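Local coordinates for inositol monophosphatase family protein (Staphylococcus aureus, PDB 5I3S) that probably hydrolyses the phosphate ester of inositol monophosphate or a related small phosphorylated substrate, at residues H125-L139 with G211-A223. Sequence-based numbering, arbitrary orientation.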
loop_
_atom_site.group_PDB
_atom_site.type_symbol
_atom_site.label_atom_id
_atom_site.label_comp_id
_atom_site.label_asym_id
_atom_site.label_seq_id
_atom_site.Cartn_x
_atom_site.Cartn_y
_atom_site.Cartn_z
ATOM N N HIS A 125 17.039 7.027 -7.471
ATOM C CA HIS A 125 17.873 7.265 -8.628
ATOM C C HIS A 125 19.140 6.389 -8.646
ATOM O O HIS A 125 19.590 5.860 -7.613
ATOM C CB HIS A 125 18.199 8.776 -8.778
ATOM C CG HIS A 125 18.987 9.332 -7.641
ATOM N ND1 HIS A 125 20.291 9.762 -7.774
ATOM C CD2 HIS A 125 18.658 9.516 -6.339
ATOM C CE1 HIS A 125 20.733 10.174 -6.592
ATOM N NE2 HIS A 125 19.758 10.044 -5.712
ATOM N N ALA A 126 19.673 6.232 -9.858
ATOM C CA ALA A 126 20.722 5.245 -10.168
ATOM C C ALA A 126 21.268 5.553 -11.549
ATOM O O ALA A 126 20.499 5.834 -12.476
ATOM C CB ALA A 126 20.147 3.850 -10.150
ATOM N N LYS A 127 22.577 5.590 -11.685
ATOM C CA LYS A 127 23.187 5.644 -13.010
ATOM C C LYS A 127 23.675 4.254 -13.192
ATOM O O LYS A 127 24.203 3.700 -12.239
ATOM C CB LYS A 127 24.317 6.679 -13.070
ATOM C CG LYS A 127 25.164 6.622 -14.336
ATOM C CD LYS A 127 26.113 7.811 -14.465
ATOM C CE LYS A 127 27.312 7.548 -15.401
ATOM N NZ LYS A 127 27.115 6.549 -16.496
ATOM N N VAL A 128 23.456 3.652 -14.361
ATOM C CA VAL A 128 23.919 2.255 -14.587
ATOM C C VAL A 128 25.410 2.142 -14.183
ATOM O O VAL A 128 26.216 2.991 -14.559
ATOM C CB VAL A 128 23.656 1.731 -16.039
ATOM C CG1 VAL A 128 24.552 2.439 -17.027
ATOM C CG2 VAL A 128 23.916 0.231 -16.143
ATOM N N GLY A 129 25.760 1.126 -13.394
ATOM C CA GLY A 129 27.151 0.936 -12.911
ATOM C C GLY A 129 27.573 1.629 -11.606
ATOM O O GLY A 129 28.569 1.243 -11.005
ATOM N N GLU A 130 26.810 2.630 -11.152
ATOM C CA GLU A 130 27.216 3.484 -10.012
ATOM C C GLU A 130 26.389 3.383 -8.730
ATOM O O GLU A 130 26.552 4.232 -7.839
ATOM C CB GLU A 130 27.264 4.941 -10.431
ATOM C CG GLU A 130 27.949 5.169 -11.758
ATOM C CD GLU A 130 28.894 6.338 -11.745
ATOM O OE1 GLU A 130 28.755 7.240 -10.880
ATOM O OE2 GLU A 130 29.776 6.353 -12.623
ATOM N N GLY A 131 25.539 2.361 -8.614
ATOM C CA GLY A 131 24.695 2.177 -7.416
ATOM C C GLY A 131 23.401 2.975 -7.464
ATOM O O GLY A 131 23.225 3.882 -8.281
ATOM N N ALA A 132 22.526 2.632 -6.537
ATOM C CA ALA A 132 21.193 3.155 -6.449
ATOM C C ALA A 132 21.037 3.880 -5.135
ATOM O O ALA A 132 21.575 3.464 -4.106
ATOM C CB ALA A 132 20.168 2.014 -6.528
ATOM N N TYR A 133 20.217 4.936 -5.181
ATOM C CA TYR A 133 20.084 5.889 -4.110
ATOM C C TYR A 133 18.637 6.201 -3.795
ATOM O O TYR A 133 17.821 6.285 -4.726
ATOM C CB TYR A 133 20.836 7.184 -4.504
ATOM C CG TYR A 133 22.324 6.989 -4.460
ATOM C CD1 TYR A 133 23.044 7.210 -3.264
ATOM C CD2 TYR A 133 23.024 6.524 -5.579
ATOM C CE1 TYR A 133 24.417 7.009 -3.198
ATOM C CE2 TYR A 133 24.390 6.326 -5.528
ATOM C CZ TYR A 133 25.083 6.575 -4.336
ATOM O OH TYR A 133 26.430 6.364 -4.265
ATOM N N ARG A 134 18.351 6.378 -2.485
ATOM C CA ARG A 134 17.178 7.084 -1.963
ATOM C C ARG A 134 17.673 8.438 -1.401
ATOM O O ARG A 134 18.330 8.472 -0.359
ATOM C CB ARG A 134 16.507 6.256 -0.842
ATOM C CG ARG A 134 15.486 7.008 0.011
ATOM C CD ARG A 134 15.073 6.224 1.232
ATOM N NE ARG A 134 13.698 6.561 1.666
ATOM C CZ ARG A 134 13.322 7.650 2.351
ATOM N NH1 ARG A 134 14.188 8.599 2.714
ATOM N NH2 ARG A 134 12.044 7.783 2.698
ATOM N N GLY A 135 17.379 9.538 -2.078
ATOM C CA GLY A 135 18.070 10.801 -1.797
ATOM C C GLY A 135 19.603 10.746 -1.939
ATOM O O GLY A 135 20.132 10.462 -3.025
ATOM N N SER A 136 20.312 11.027 -0.849
ATOM C CA SER A 136 21.791 10.874 -0.795
ATOM C C SER A 136 22.251 9.571 -0.133
ATOM O O SER A 136 23.455 9.368 -0.002
ATOM C CB SER A 136 22.424 12.076 -0.075
ATOM O OG SER A 136 22.066 12.086 1.302
ATOM N N GLN A 137 21.313 8.719 0.310
ATOM C CA GLN A 137 21.638 7.426 0.955
ATOM C C GLN A 137 21.654 6.271 -0.061
ATOM O O GLN A 137 20.682 6.078 -0.803
ATOM C CB GLN A 137 20.639 7.021 2.078
ATOM C CG GLN A 137 20.474 8.027 3.198
ATOM C CD GLN A 137 21.785 8.373 3.925
ATOM O OE1 GLN A 137 22.634 7.505 4.187
ATOM N NE2 GLN A 137 21.948 9.650 4.252
ATOM N N PRO A 138 22.738 5.478 -0.051
ATOM C CA PRO A 138 22.838 4.389 -1.003
ATOM C C PRO A 138 21.926 3.251 -0.548
ATOM O O PRO A 138 21.755 3.072 0.632
ATOM C CB PRO A 138 24.343 4.017 -0.959
ATOM C CG PRO A 138 24.818 4.432 0.400
ATOM C CD PRO A 138 23.947 5.606 0.798
ATOM N N LEU A 139 21.315 2.539 -1.482
ATOM C CA LEU A 139 20.560 1.325 -1.176
ATOM C C LEU A 139 21.512 0.146 -1.169
ATOM O O LEU A 139 22.437 0.120 -1.960
ATOM C CB LEU A 139 19.508 1.098 -2.246
ATOM C CG LEU A 139 18.455 2.191 -2.370
ATOM C CD1 LEU A 139 17.459 1.757 -3.413
ATOM C CD2 LEU A 139 17.754 2.403 -1.031
ATOM N N GLY A 211 12.375 3.641 -15.510
ATOM C CA GLY A 211 13.167 4.245 -14.406
ATOM C C GLY A 211 13.392 3.273 -13.302
ATOM O O GLY A 211 14.532 3.054 -12.886
ATOM N N GLY A 212 12.308 2.634 -12.834
ATOM C CA GLY A 212 12.430 1.711 -11.738
ATOM C C GLY A 212 13.433 0.581 -11.958
ATOM O O GLY A 212 14.104 0.125 -11.006
ATOM N N LEU A 213 13.481 0.103 -13.208
ATOM C CA LEU A 213 14.307 -1.037 -13.589
ATOM C C LEU A 213 15.811 -0.793 -13.390
ATOM O O LEU A 213 16.529 -1.693 -12.975
ATOM C CB LEU A 213 14.045 -1.415 -15.030
ATOM C CG LEU A 213 13.760 -2.871 -15.258
ATOM C CD1 LEU A 213 12.608 -3.442 -14.415
ATOM C CD2 LEU A 213 13.466 -3.001 -16.748
ATOM N N VAL A 214 16.256 0.431 -13.645
ATOM C CA VAL A 214 17.691 0.772 -13.520
ATOM C C VAL A 214 18.098 0.705 -12.057
ATOM O O VAL A 214 19.170 0.162 -11.713
ATOM C CB VAL A 214 18.000 2.172 -14.136
ATOM C CG1 VAL A 214 19.479 2.550 -14.010
ATOM C CG2 VAL A 214 17.567 2.218 -15.604
ATOM N N ILE A 215 17.212 1.204 -11.195
ATOM C CA ILE A 215 17.403 1.196 -9.730
ATOM C C ILE A 215 17.431 -0.255 -9.201
ATOM O O ILE A 215 18.340 -0.681 -8.466
ATOM C CB ILE A 215 16.308 2.091 -9.042
ATOM C CG1 ILE A 215 16.493 3.571 -9.448
ATOM C CG2 ILE A 215 16.365 1.974 -7.532
ATOM C CD1 ILE A 215 15.263 4.443 -9.401
ATOM N N LEU A 216 16.447 -1.028 -9.612
ATOM C CA LEU A 216 16.378 -2.441 -9.272
ATOM C C LEU A 216 17.654 -3.156 -9.623
ATOM O O LEU A 216 18.186 -3.885 -8.827
ATOM C CB LEU A 216 15.209 -3.097 -10.071
ATOM C CG LEU A 216 14.521 -4.393 -9.651
ATOM C CD1 LEU A 216 14.448 -5.431 -10.752
ATOM C CD2 LEU A 216 15.037 -4.982 -8.351
ATOM N N TYR A 217 18.144 -2.959 -10.832
ATOM C CA TYR A 217 19.298 -3.709 -11.289
ATOM C C TYR A 217 20.602 -3.309 -10.495
ATOM O O TYR A 217 21.409 -4.192 -10.155
ATOM C CB TYR A 217 19.442 -3.627 -12.816
ATOM C CG TYR A 217 18.489 -4.529 -13.659
ATOM C CD1 TYR A 217 17.999 -5.790 -13.211
ATOM C CD2 TYR A 217 18.169 -4.154 -14.951
ATOM N N GLU A 218 20.748 -2.036 -10.111
ATOM C CA GLU A 218 21.861 -1.633 -9.234
ATOM C C GLU A 218 21.903 -2.294 -7.869
ATOM O O GLU A 218 23.002 -2.490 -7.361
ATOM C CB GLU A 218 21.955 -0.138 -9.078
ATOM C CG GLU A 218 22.328 0.532 -10.371
ATOM C CD GLU A 218 23.704 0.084 -10.911
ATOM O OE1 GLU A 218 24.726 0.219 -10.181
ATOM O OE2 GLU A 218 23.756 -0.367 -12.077
ATOM N N VAL A 219 20.770 -2.732 -7.313
ATOM C CA VAL A 219 20.830 -3.537 -6.073
ATOM C C VAL A 219 20.778 -5.054 -6.315
ATOM O O VAL A 219 20.419 -5.835 -5.401
ATOM C CB VAL A 219 19.765 -3.126 -5.025
ATOM C CG1 VAL A 219 19.987 -1.680 -4.574
ATOM C CG2 VAL A 219 18.350 -3.322 -5.543
ATOM N N ASN A 220 21.104 -5.471 -7.535
ATOM C CA ASN A 220 21.156 -6.914 -7.889
ATOM C C ASN A 220 19.847 -7.634 -7.923
ATOM O O ASN A 220 19.855 -8.864 -7.776
ATOM C CB ASN A 220 22.131 -7.718 -6.973
ATOM C CG ASN A 220 23.450 -7.938 -7.617
ATOM O OD1 ASN A 220 24.429 -7.259 -7.301
ATOM N ND2 ASN A 220 23.489 -8.883 -8.560
ATOM N N GLY A 221 18.749 -6.917 -8.175
ATOM C CA GLY A 221 17.457 -7.583 -8.355
ATOM C C GLY A 221 17.343 -8.155 -9.754
ATOM O O GLY A 221 18.215 -7.864 -10.590
ATOM N N GLN A 222 16.314 -8.984 -10.021
ATOM C CA GLN A 222 16.009 -9.334 -11.393
ATOM C C GLN A 222 14.596 -9.096 -11.896
ATOM O O GLN A 222 13.616 -9.106 -11.155
ATOM C CB GLN A 222 16.464 -10.713 -11.780
ATOM C CG GLN A 222 16.288 -11.800 -10.762
ATOM C CD GLN A 222 16.747 -13.150 -11.322
ATOM O OE1 GLN A 222 16.844 -14.176 -10.607
ATOM N NE2 GLN A 222 17.030 -13.160 -12.624
ATOM N N ALA A 223 14.542 -8.909 -13.209
ATOM C CA ALA A 223 13.347 -8.532 -13.885
ATOM C C ALA A 223 13.227 -9.354 -15.128
ATOM O O ALA A 223 14.181 -9.542 -15.814
ATOM C CB ALA A 223 13.367 -7.066 -14.230
#
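Where Ala126 faces Ile215, strand 125-127 crosses helix 211-218 at 72°, the two axes 7.2 Å apart at their closest. The strand runs into a type II beta turn, Lys127 to Glu130, and the carboxylate of Glu218, in the last turn of the helix, fits into that loop. Gly129 N donates to Glu218 OE2 (2.8 Å, N-H...O 160°), coming in from above the carboxylate plane. Glu218 OE1 takes the N-H of Gly131 at 2.8 Å on its anti side, 34° out of that plane. CB and CG of Glu218 lie along the carbonyl carbon of Gly131, and the bend at chi2 turns the carboxylate toward the loop; the Val128 side chain crosses that of Glu218 at about a right angle, CG2 lying near OE2. Beneath this polar end the contact is apolar. Ala126 CB sits 3.7 Å from Ile215 CG1, with Val214 CG1 beside it, and Ile215 CD1 reaches past to the backbone N of His125. Ile215 CG2, which the chi1 rotation sets opposite the backbone N, meets Ala132 CB at 3.9 Å. Farther along, Val219 CG1 packs on Leu139 CB at 3.7 Å, just where the helix ends in a Schellman motif with Asn220 as C-prime. The seam joins the end of the seven-stranded sheet of the sugar phosphatase fold to helix 206-218, whose Ile215, with Val219 just after it, also packs on Ala192 of helix 184-193. Chemically, two backbone N-H groups, one to each oxygen, fix the rotation of the Glu218 carboxylate and would probably help stabilise its charge at the helix's unfavourable C-terminal end, tying the loop between strands 122-127 and 132-134 to the helix end.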